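PDB 3WXX: AopB, which acts as a type III secretion translocator, binds its chaperone AcrH, and probably inserts into the host membrane as part of the translocon. Local coordinates for residues A128-G133 with K212-A217; E103-A108 with A134-T139; A147-G152 with L189-S194. All coordinates share one frame; numbering follows the deposited sequence.

Contact 1: residues A128-G133 with K212-A217; sequences ASMVIG and KFATQA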
ATOM      1  N   ALA B 128       0.651  -7.703  -2.182  1.00 48.96           N
ATOM      2  CA  ALA B 128       1.802  -6.834  -2.322  1.00 50.23           C
ATOM      3  C   ALA B 128       2.773  -7.391  -3.352  1.00 43.56           C
ATOM      4  O   ALA B 128       3.396  -6.662  -4.108  1.00 45.80           O
ATOM      5  CB  ALA B 128       2.489  -6.665  -0.981  1.00 54.42           C
ATOM      6  N   SER B 129       2.866  -8.702  -3.378  1.00 44.25           N
ATOM      7  CA  SER B 129       3.656  -9.419  -4.340  1.00 45.60           C
ATOM      8  C   SER B 129       3.266  -9.133  -5.792  1.00 42.68           C
ATOM      9  O   SER B 129       4.132  -8.891  -6.635  1.00 41.16           O
ATOM     10  CB  SER B 129       3.496 -10.888  -4.053  1.00 49.51           C
ATOM     11  OG  SER B 129       4.558 -11.576  -4.642  1.00 63.09           O
HETATM   12  N   MSE B 130       1.967  -9.099  -6.078  1.00 42.81           N
HETATM   13  CA  MSE B 130       1.524  -8.683  -7.383  1.00 45.53           C
HETATM   14  C   MSE B 130       1.890  -7.240  -7.629  1.00 49.88           C
HETATM   15  O   MSE B 130       2.270  -6.870  -8.763  1.00 49.94           O
HETATM   16  CB  MSE B 130       0.029  -8.779  -7.578  1.00 58.98           C
HETATM   17  CG  MSE B 130      -0.460  -7.758  -8.641  1.00 70.68           C
HETATM   18 SE   MSE B 130      -2.369  -7.571  -8.351  1.00119.77          SE
HETATM   19  CE  MSE B 130      -2.965  -9.385  -7.704  1.00 96.25           C
ATOM     20  N   VAL B 131       1.725  -6.391  -6.607  1.00 40.60           N
ATOM     21  CA  VAL B 131       2.066  -4.970  -6.749  1.00 44.01           C
ATOM     22  C   VAL B 131       3.529  -4.814  -7.195  1.00 44.69           C
ATOM     23  O   VAL B 131       3.838  -3.979  -8.032  1.00 43.03           O
ATOM     24  CB  VAL B 131       1.763  -4.173  -5.454  1.00 47.97           C
ATOM     25  CG1 VAL B 131       2.118  -2.717  -5.621  1.00 49.63           C
ATOM     26  CG2 VAL B 131       0.288  -4.291  -5.097  1.00 50.47           C
ATOM     27  N   ILE B 132       4.429  -5.662  -6.711  1.00 49.83           N
ATOM     28  CA  ILE B 132       5.800  -5.638  -7.257  1.00 58.46           C
ATOM     29  C   ILE B 132       5.806  -5.911  -8.746  1.00 47.76           C
ATOM     30  O   ILE B 132       6.425  -5.196  -9.502  1.00 44.06           O
ATOM     31  CB  ILE B 132       6.725  -6.641  -6.555  1.00 67.84           C
ATOM     32  CG1 ILE B 132       7.198  -6.059  -5.234  1.00 71.21           C
ATOM     33  CG2 ILE B 132       7.950  -6.924  -7.406  1.00 67.45           C
ATOM     34  CD1 ILE B 132       7.648  -7.129  -4.271  1.00 80.09           C
ATOM     35  N   GLY B 133       5.092  -6.951  -9.150  1.00 50.13           N
ATOM     36  CA  GLY B 133       4.848  -7.227 -10.581  1.00 48.89           C
ATOM     37  C   GLY B 133       4.298  -6.053 -11.368  1.00 44.31           C
ATOM     38  O   GLY B 133       4.831  -5.692 -12.405  1.00 44.44           O
ATOM     39  N   LYS B 212      -3.111  -7.259 -14.948  1.00 57.67           N
ATOM     40  CA  LYS B 212      -3.248  -8.446 -15.778  1.00 61.14           C
ATOM     41  C   LYS B 212      -1.953  -9.242 -15.824  1.00 60.00           C
ATOM     42  O   LYS B 212      -1.917 -10.407 -15.499  1.00 55.74           O
ATOM     43  CB  LYS B 212      -3.558  -8.020 -17.207  1.00 82.57           C
ATOM     44  CG  LYS B 212      -4.660  -8.789 -17.870  1.00 98.11           C
ATOM     45  CD  LYS B 212      -6.016  -8.183 -17.556  1.00106.17           C
ATOM     46  CE  LYS B 212      -7.217  -9.035 -18.007  1.00127.16           C
ATOM     47  NZ  LYS B 212      -6.923 -10.347 -18.684  1.00139.27           N
ATOM     48  N   PHE B 213      -0.874  -8.580 -16.218  1.00 56.52           N
ATOM     49  CA  PHE B 213       0.375  -9.249 -16.448  1.00 57.14           C
ATOM     50  C   PHE B 213       1.098  -9.578 -15.161  1.00 53.61           C
ATOM     51  O   PHE B 213       1.802 -10.563 -15.102  1.00 52.04           O
ATOM     52  CB  PHE B 213       1.246  -8.411 -17.384  1.00 70.59           C
ATOM     53  CG  PHE B 213       0.762  -8.402 -18.822  1.00 87.77           C
ATOM     54  CD1 PHE B 213      -0.492  -8.949 -19.183  1.00 95.68           C
ATOM     55  CD2 PHE B 213       1.550  -7.825 -19.824  1.00 89.51           C
ATOM     56  CE1 PHE B 213      -0.924  -8.929 -20.500  1.00103.23           C
ATOM     57  CE2 PHE B 213       1.125  -7.806 -21.143  1.00 96.51           C
ATOM     58  CZ  PHE B 213      -0.112  -8.356 -21.480  1.00112.61           C
ATOM     59  N   ALA B 214       0.942  -8.771 -14.121  1.00 58.17           N
ATOM     60  CA  ALA B 214       1.494  -9.113 -12.803  1.00 59.34           C
ATOM     61  C   ALA B 214       0.817 -10.364 -12.275  1.00 63.63           C
ATOM     62  O   ALA B 214       1.417 -11.224 -11.626  1.00 65.01           O
ATOM     63  CB  ALA B 214       1.256  -7.989 -11.853  1.00 61.75           C
ATOM     64  N   THR B 215      -0.448 -10.481 -12.620  1.00 73.28           N
ATOM     65  CA  THR B 215      -1.232 -11.645 -12.269  1.00 78.68           C
ATOM     66  C   THR B 215      -0.750 -12.912 -13.014  1.00 75.42           C
ATOM     67  O   THR B 215      -0.680 -13.973 -12.385  1.00 72.55           O
ATOM     68  CB  THR B 215      -2.743 -11.345 -12.459  1.00 76.03           C
ATOM     69  OG1 THR B 215      -3.124 -10.375 -11.475  1.00 70.16           O
ATOM     70  CG2 THR B 215      -3.625 -12.606 -12.325  1.00 72.26           C
ATOM     71  N   GLN B 216      -0.409 -12.803 -14.307  1.00 66.04           N
ATOM     72  CA  GLN B 216       0.167 -13.946 -15.058  1.00 73.48           C
ATOM     73  C   GLN B 216       1.603 -14.253 -14.594  1.00 79.98           C
ATOM     74  O   GLN B 216       1.962 -15.421 -14.428  1.00 92.15           O
ATOM     75  CB  GLN B 216       0.183 -13.751 -16.577  1.00 71.38           C
ATOM     76  CG  GLN B 216      -1.114 -13.672 -17.354  1.00 87.22           C
ATOM     77  CD  GLN B 216      -2.402 -13.646 -16.529  1.00102.36           C
ATOM     78  OE1 GLN B 216      -2.431 -13.205 -15.381  1.00118.31           O
ATOM     79  NE2 GLN B 216      -3.488 -14.125 -17.138  1.00 95.46           N
ATOM     80  N   ALA B 217       2.418 -13.223 -14.374  1.00 73.99           N
ATOM     81  CA  ALA B 217       3.769 -13.418 -13.846  1.00 74.32           C
ATOM     82  C   ALA B 217       3.698 -14.171 -12.527  1.00 82.88           C
ATOM     83  O   ALA B 217       4.568 -14.997 -12.235  1.00 88.27           O
ATOM     84  CB  ALA B 217       4.486 -12.085 -13.661  1.00 74.81           C
TER
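Met130 and Gly133, one turn apart on helix 126-151, receive the methyl of Ala214 from the C-terminal helix 201-217. This is a helix-helix crossing in the all-helical, SseC-like part of the translocator, between a predicted transmembrane helix and the last helix of the chain. The two short segments cross steeply, with 114° between their N-to-C directions, and their axes approach to 8.2 Å. Such proximity depends on small residues: Gly133 CA and Ala214 CA are 4.4 Å apart, and with no side chain on Gly133 the alanine can lie directly against the backbone.

The Ala214 methyl, aimed at helix 126-151, touches main chain as much as side chain. Ala214 CB is 3.4 Å from Met130 O. Ala214 CB is also 3.6 Å from Gly133 C, the carbonyl carbon. Met130, modelled as selenomethionine, flanks the same methyl, Met130 CG lying 3.6 Å from Ala214 CB. With CG swung to the side opposite its own amide N (chi1 153°), the side chain leaves its helix toward the other one and then bends about the CG-SE bond. A long, flexible, apolar chain suits this place, since it can follow the partner helix beyond the alanine. Helix 126-151 turns another face to the chaperone, where Ala128, Val131 and Ile132 pack on Ser84, Tyr85 and Met88 of AcrH.

Thr215 borders the contact on the exposed side, its side chain alongside that of Met130 and pointing the same way. Its hydroxyl is placed beside its own backbone N (chi1 -68°), where it hydrogen-bonds the carbonyl O of Val211 one turn back; Met130 CE then approaches this occupied Thr215 OG1 to 3.9 Å.

Contact 2: residues E103-A108 with A134-T139; sequences EASEAA and AILIAT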
ATOM      1  N   GLU B 103      14.882   0.434  -6.573  1.00 47.11           N
ATOM      2  CA  GLU B 103      15.387  -0.375  -5.474  1.00 47.58           C
ATOM      3  C   GLU B 103      14.447  -1.534  -5.100  1.00 51.32           C
ATOM      4  O   GLU B 103      14.890  -2.628  -4.761  1.00 52.09           O
ATOM      5  CB  GLU B 103      15.769   0.535  -4.287  1.00 51.70           C
ATOM      6  CG  GLU B 103      17.173   1.132  -4.487  1.00 57.60           C
ATOM      7  CD  GLU B 103      17.520   2.363  -3.666  1.00 58.75           C
ATOM      8  OE1 GLU B 103      16.874   2.657  -2.642  1.00 73.15           O
ATOM      9  OE2 GLU B 103      18.466   3.071  -4.064  1.00 61.44           O
ATOM     10  N   ALA B 104      13.138  -1.324  -5.228  1.00 55.87           N
ATOM     11  CA  ALA B 104      12.167  -2.386  -4.960  1.00 52.21           C
ATOM     12  C   ALA B 104      12.216  -3.478  -6.035  1.00 51.76           C
ATOM     13  O   ALA B 104      12.178  -4.664  -5.735  1.00 41.85           O
ATOM     14  CB  ALA B 104      10.769  -1.805  -4.864  1.00 54.68           C
ATOM     15  N   SER B 105      12.257  -3.052  -7.289  1.00 51.14           N
ATOM     16  CA  SER B 105      12.365  -3.975  -8.374  1.00 50.09           C
ATOM     17  C   SER B 105      13.615  -4.823  -8.207  1.00 55.24           C
ATOM     18  O   SER B 105      13.515  -6.058  -8.202  1.00 54.29           O
ATOM     19  CB  SER B 105      12.406  -3.216  -9.678  1.00 51.20           C
ATOM     20  OG  SER B 105      11.174  -2.573  -9.869  1.00 66.39           O
ATOM     21  N   GLU B 106      14.778  -4.159  -8.064  1.00 56.06           N
ATOM     22  CA  GLU B 106      16.062  -4.842  -7.859  1.00 55.01           C
ATOM     23  C   GLU B 106      16.003  -5.816  -6.679  1.00 57.08           C
ATOM     24  O   GLU B 106      16.332  -6.973  -6.824  1.00 54.17           O
ATOM     25  CB  GLU B 106      17.208  -3.839  -7.666  1.00 60.27           C
ATOM     26  CG  GLU B 106      17.781  -3.275  -8.972  1.00 69.82           C
ATOM     27  CD  GLU B 106      18.433  -1.895  -8.827  1.00 82.27           C
ATOM     28  OE1 GLU B 106      18.733  -1.461  -7.672  1.00 84.64           O
ATOM     29  OE2 GLU B 106      18.626  -1.241  -9.885  1.00 76.84           O
ATOM     30  N   ALA B 107      15.592  -5.339  -5.504  1.00 61.32           N
ATOM     31  CA  ALA B 107      15.454  -6.206  -4.330  1.00 56.01           C
ATOM     32  C   ALA B 107      14.673  -7.454  -4.664  1.00 54.09           C
ATOM     33  O   ALA B 107      15.011  -8.529  -4.223  1.00 61.53           O
ATOM     34  CB  ALA B 107      14.784  -5.463  -3.183  1.00 58.26           C
ATOM     35  N   ALA B 108      13.608  -7.307  -5.425  1.00 66.17           N
ATOM     36  CA  ALA B 108      12.799  -8.455  -5.802  1.00 73.93           C
ATOM     37  C   ALA B 108      13.534  -9.316  -6.821  1.00 76.80           C
ATOM     38  O   ALA B 108      13.393 -10.534  -6.810  1.00 71.66           O
ATOM     39  CB  ALA B 108      11.459  -8.000  -6.355  1.00 77.75           C
ATOM     40  N   ALA B 134       3.260  -5.412 -10.833  1.00 43.91           N
ATOM     41  CA  ALA B 134       2.662  -4.237 -11.478  1.00 44.51           C
ATOM     42  C   ALA B 134       3.663  -3.109 -11.666  1.00 39.73           C
ATOM     43  O   ALA B 134       3.646  -2.378 -12.690  1.00 39.36           O
ATOM     44  CB  ALA B 134       1.458  -3.757 -10.687  1.00 45.51           C
ATOM     45  N   ILE B 135       4.554  -2.982 -10.700  1.00 40.75           N
ATOM     46  CA  ILE B 135       5.641  -1.966 -10.768  1.00 44.39           C
ATOM     47  C   ILE B 135       6.687  -2.284 -11.827  1.00 45.24           C
ATOM     48  O   ILE B 135       7.102  -1.399 -12.571  1.00 47.04           O
ATOM     49  CB  ILE B 135       6.300  -1.764  -9.396  1.00 41.54           C
ATOM     50  CG1 ILE B 135       5.296  -1.052  -8.461  1.00 39.76           C
ATOM     51  CG2 ILE B 135       7.613  -1.039  -9.551  1.00 39.96           C
ATOM     52  CD1 ILE B 135       5.781  -0.833  -7.056  1.00 41.05           C
ATOM     53  N   LEU B 136       7.033  -3.553 -11.964  1.00 50.69           N
ATOM     54  CA  LEU B 136       7.849  -4.008 -13.123  1.00 59.71           C
ATOM     55  C   LEU B 136       7.213  -3.770 -14.496  1.00 52.01           C
ATOM     56  O   LEU B 136       7.864  -3.254 -15.395  1.00 44.29           O
ATOM     57  CB  LEU B 136       8.141  -5.498 -13.021  1.00 67.44           C
ATOM     58  CG  LEU B 136       9.238  -5.830 -12.024  1.00 73.54           C
ATOM     59  CD1 LEU B 136       9.103  -7.279 -11.589  1.00 76.53           C
ATOM     60  CD2 LEU B 136      10.611  -5.539 -12.620  1.00 75.93           C
ATOM     61  N   ILE B 137       5.933  -4.111 -14.633  1.00 50.32           N
ATOM     62  CA  ILE B 137       5.215  -3.824 -15.875  1.00 54.17           C
ATOM     63  C   ILE B 137       4.946  -2.333 -16.129  1.00 54.23           C
ATOM     64  O   ILE B 137       5.101  -1.865 -17.247  1.00 51.23           O
ATOM     65  CB  ILE B 137       3.848  -4.492 -15.920  1.00 54.87           C
ATOM     66  CG1 ILE B 137       3.959  -6.000 -15.680  1.00 66.55           C
ATOM     67  CG2 ILE B 137       3.164  -4.188 -17.236  1.00 52.18           C
ATOM     68  CD1 ILE B 137       4.741  -6.733 -16.740  1.00 69.16           C
ATOM     69  N   ALA B 138       4.535  -1.575 -15.108  1.00 59.01           N
ATOM     70  CA  ALA B 138       3.995  -0.229 -15.375  1.00 59.84           C
ATOM     71  C   ALA B 138       4.523   0.901 -14.475  1.00 56.26           C
ATOM     72  O   ALA B 138       3.914   1.992 -14.418  1.00 57.03           O
ATOM     73  CB  ALA B 138       2.473  -0.304 -15.343  1.00 58.07           C
ATOM     74  N   THR B 139       5.647   0.634 -13.792  1.00 48.59           N
ATOM     75  CA  THR B 139       6.251   1.558 -12.811  1.00 48.24           C
ATOM     76  C   THR B 139       5.202   2.360 -12.026  1.00 42.57           C
ATOM     77  O   THR B 139       4.354   1.762 -11.389  1.00 37.74           O
ATOM     78  CB  THR B 139       7.368   2.418 -13.449  1.00 55.03           C
ATOM     79  OG1 THR B 139       6.886   3.055 -14.631  1.00 61.41           O
ATOM     80  CG2 THR B 139       8.521   1.523 -13.871  1.00 62.97           C
TER
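Ser105 faces Ile135 and Leu136 across a sparse interface between helix 91-113 and helix 126-151. Before it in the sequence comes Ala104, a small buried residue directed toward helix 126-151.

The helices meet at Ser105. Ser105 CA is 6.6 Å from Leu136 CA, the nearest approach of the two backbones. Ser105 OG lies 3.9 Å from Ile135 CG2. The same Ser105 OG is 4.1 Å from Leu136 CD2, so the hydroxyl end of the serine lies against two aliphatic branches. A hydroxyl tolerates such company because it is satisfied at home: with OG beside the backbone N (chi1 -66°), it hydrogen-bonds the carbonyl O of Met101, one turn earlier on the same helix. The contact thus sets a predicted coiled-coil helix beside a predicted transmembrane helix in the SseC-like region. Ile135 offers the CG2 branch, while Leu136, on the surface, bends its CD2 end toward the serine.

Glu106 points away from this interface, and its carboxylate forms a salt bridge with Lys102 one turn earlier, as befits a charged residue on the exposed face. Ala107 packs instead on Leu91 of AcrH, and Met88 of AcrH also touches Ile135. Ala108, again turned toward helix 126-151, packs its small methyl on Ile132, one turn before Leu136.

Contact 3: residues A147-G152 with L189-S194; sequences AMMIVG and LVAIVS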
ATOM      1  N   ALA B 147      -1.304   0.634  -4.658  1.00 34.40           N
ATOM      2  CA  ALA B 147      -1.595   1.291  -3.404  1.00 37.73           C
ATOM      3  C   ALA B 147      -3.104   1.449  -3.220  1.00 38.63           C
ATOM      4  O   ALA B 147      -3.604   1.307  -2.111  1.00 37.82           O
ATOM      5  CB  ALA B 147      -0.903   2.636  -3.335  1.00 39.60           C
HETATM    6  N   MSE B 148      -3.806   1.757  -4.305  1.00 40.25           N
HETATM    7  CA  MSE B 148      -5.254   1.818  -4.289  1.00 47.52           C
HETATM    8  C   MSE B 148      -5.852   0.540  -3.785  1.00 42.82           C
HETATM    9  O   MSE B 148      -6.645   0.558  -2.865  1.00 40.26           O
HETATM   10  CB  MSE B 148      -5.838   2.042  -5.678  1.00 66.16           C
HETATM   11  CG  MSE B 148      -5.491   3.413  -6.276  1.00 80.23           C
HETATM   12 SE   MSE B 148      -6.685   4.739  -5.547  1.00111.46          SE
HETATM   13  CE  MSE B 148      -6.334   5.912  -7.060  1.00106.68           C
HETATM   14  N   MSE B 149      -5.463  -0.592  -4.331  1.00 38.75           N
HETATM   15  CA  MSE B 149      -5.989  -1.812  -3.804  1.00 42.04           C
HETATM   16  C   MSE B 149      -5.771  -2.001  -2.312  1.00 44.67           C
HETATM   17  O   MSE B 149      -6.662  -2.513  -1.590  1.00 44.11           O
HETATM   18  CB  MSE B 149      -5.284  -2.940  -4.477  1.00 48.67           C
HETATM   19  CG  MSE B 149      -5.749  -2.987  -5.903  1.00 59.92           C
HETATM   20 SE   MSE B 149      -4.620  -4.307  -6.790  1.00 73.43          SE
HETATM   21  CE  MSE B 149      -4.804  -5.726  -5.431  1.00 52.28           C
ATOM     22  N   ILE B 150      -4.569  -1.633  -1.838  1.00 43.58           N
ATOM     23  CA  ILE B 150      -4.209  -1.881  -0.456  1.00 40.50           C
ATOM     24  C   ILE B 150      -4.888  -0.903   0.473  1.00 41.48           C
ATOM     25  O   ILE B 150      -5.370  -1.289   1.532  1.00 38.75           O
ATOM     26  CB  ILE B 150      -2.708  -1.832  -0.286  1.00 43.52           C
ATOM     27  CG1 ILE B 150      -2.113  -3.125  -0.860  1.00 43.38           C
ATOM     28  CG2 ILE B 150      -2.344  -1.651   1.180  1.00 40.48           C
ATOM     29  CD1 ILE B 150      -0.605  -3.129  -0.872  1.00 41.15           C
ATOM     30  N   VAL B 151      -4.970   0.357   0.061  1.00 43.23           N
ATOM     31  CA  VAL B 151      -5.755   1.314   0.829  1.00 47.46           C
ATOM     32  C   VAL B 151      -7.206   0.867   1.075  1.00 49.67           C
ATOM     33  O   VAL B 151      -7.723   1.103   2.163  1.00 55.18           O
ATOM     34  CB  VAL B 151      -5.715   2.720   0.214  1.00 46.95           C
ATOM     35  CG1 VAL B 151      -6.863   3.565   0.708  1.00 48.11           C
ATOM     36  CG2 VAL B 151      -4.427   3.389   0.613  1.00 49.46           C
ATOM     37  N   GLY B 152      -7.861   0.220   0.106  1.00 51.43           N
ATOM     38  CA  GLY B 152      -9.191  -0.356   0.361  1.00 59.70           C
ATOM     39  C   GLY B 152     -10.354   0.524  -0.062  1.00 77.75           C
ATOM     40  O   GLY B 152     -11.226   0.095  -0.821  1.00101.11           O
ATOM     41  N   LEU B 189     -10.906  -4.131  -9.428  1.00 68.58           N
ATOM     42  CA  LEU B 189     -11.827  -3.457 -10.311  1.00 67.84           C
ATOM     43  C   LEU B 189     -12.168  -2.083  -9.812  1.00 66.45           C
ATOM     44  O   LEU B 189     -12.141  -1.132 -10.589  1.00 67.53           O
ATOM     45  CB  LEU B 189     -13.073  -4.290 -10.465  1.00 79.83           C
ATOM     46  CG  LEU B 189     -14.256  -3.697 -11.232  1.00 85.39           C
ATOM     47  CD1 LEU B 189     -13.866  -3.099 -12.576  1.00 83.27           C
ATOM     48  CD2 LEU B 189     -15.274  -4.818 -11.400  1.00 90.29           C
ATOM     49  N   VAL B 190     -12.446  -1.937  -8.520  1.00 75.04           N
ATOM     50  CA  VAL B 190     -12.789  -0.583  -8.006  1.00 84.49           C
ATOM     51  C   VAL B 190     -11.572   0.361  -8.206  1.00 74.74           C
ATOM     52  O   VAL B 190     -11.722   1.495  -8.705  1.00 61.03           O
ATOM     53  CB  VAL B 190     -13.380  -0.545  -6.548  1.00 98.15           C
ATOM     54  CG1 VAL B 190     -14.013  -1.869  -6.128  1.00 94.23           C
ATOM     55  CG2 VAL B 190     -12.323  -0.148  -5.529  1.00110.68           C
ATOM     56  N   ALA B 191     -10.374  -0.135  -7.853  1.00 62.86           N
ATOM     57  CA  ALA B 191      -9.125   0.638  -8.022  1.00 62.78           C
ATOM     58  C   ALA B 191      -8.933   1.145  -9.451  1.00 59.41           C
ATOM     59  O   ALA B 191      -8.585   2.312  -9.655  1.00 44.84           O
ATOM     60  CB  ALA B 191      -7.911  -0.186  -7.586  1.00 64.79           C
ATOM     61  N   ILE B 192      -9.151   0.259 -10.435  1.00 59.11           N
ATOM     62  CA  ILE B 192      -9.076   0.656 -11.857  1.00 58.29           C
ATOM     63  C   ILE B 192     -10.004   1.814 -12.179  1.00 61.92           C
ATOM     64  O   ILE B 192      -9.618   2.764 -12.872  1.00 52.88           O
ATOM     65  CB  ILE B 192      -9.400  -0.492 -12.827  1.00 50.11           C
ATOM     66  CG1 ILE B 192      -8.191  -1.405 -12.958  1.00 53.85           C
ATOM     67  CG2 ILE B 192      -9.640   0.046 -14.210  1.00 49.95           C
ATOM     68  CD1 ILE B 192      -8.191  -2.531 -11.978  1.00 57.36           C
ATOM     69  N   VAL B 193     -11.230   1.723 -11.681  1.00 63.27           N
ATOM     70  CA  VAL B 193     -12.182   2.777 -11.933  1.00 69.40           C
ATOM     71  C   VAL B 193     -11.642   4.037 -11.277  1.00 68.04           C
ATOM     72  O   VAL B 193     -11.522   5.088 -11.920  1.00 65.71           O
ATOM     73  CB  VAL B 193     -13.580   2.418 -11.392  1.00 75.84           C
ATOM     74  CG1 VAL B 193     -14.529   3.591 -11.546  1.00 77.28           C
ATOM     75  CG2 VAL B 193     -14.140   1.200 -12.113  1.00 75.26           C
ATOM     76  N   SER B 194     -11.316   3.924  -9.990  1.00 63.10           N
ATOM     77  CA  SER B 194     -10.785   5.065  -9.236  1.00 65.50           C
ATOM     78  C   SER B 194      -9.630   5.706  -9.998  1.00 70.02           C
ATOM     79  O   SER B 194      -9.545   6.929 -10.031  1.00 79.03           O
ATOM     80  CB  SER B 194     -10.330   4.643  -7.836  1.00 67.89           C
ATOM     81  OG  SER B 194     -11.021   3.472  -7.400  1.00 82.50           O
TER
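Met148 and Met149, both modelled as selenomethionine, pack around the methyl of Ala191. The closest apolar approach is between Met148 CB and Ala191 CB, 3.6 Å apart, at the point where the two backbones come nearest. Met149 adds its CG, and Met149 CG lies 3.9 Å from Ala191 CB. Alanine suits this point because its single carbon fits between two long chains; Val145, a turn earlier on the methionines' own helix, also touches it. Met148 bends at its second torsion (chi2 -81°), which brings Met148 CE to 4.3 Å from Ser194 CB, one turn along the partner helix. Beyond CG, Met149 leads away from the alanine and packs on Ile127 and Ile188.

Two predicted membrane-spanning segments meet here, one including the C-terminal end of helix 126-151, the other on helix 179-198. Their axes come within 8.8 Å at an angle of 124°, a steep crossing of helices close to the centre of the chain. On its other side the first helix is covered by the chaperone: Ile150 packs on Tyr85 of AcrH, and Val151 on Cys53 of AcrH.

Among the polar groups, Ser194 directs its hydroxyl back to the carbonyl O of Val190, in a hydrogen bond modelled so short that its exact length is doubtful; this turns the polar end of a buried serine onto its own helix. Gly152, with a positive phi of 96° that residues bearing a CB seldom adopt, is where helix 126-151 stops. Gly152 N still bonds Met148 O at 3.2 Å, while the carbonyl O of Val151 accepts Gln50 NE2 of AcrH.

From the N terminus, residues 103-108 come first, on the predicted coiled-coil helix. Helix 126-151 then supplies one segment to every contact: 128-133, then 134-139, which closes contact 2, then 147-152. Helix 179-198 returns to close contact 3, and helix 201-217 finally closes contact 1. Contact 3 therefore lies wholly within the loop of contact 1, contacts 1 and 2 cross, and contacts 2 and 3 follow in series. Contacts 1 and 2 adjoin, Ala214 CB being 3.4 Å from Ala134 N; contact 1 reaches contact 3 where Met130 meets Met149. Helix 126-151 is thus the common spine joining helix 91-113 to the two C-terminal helices.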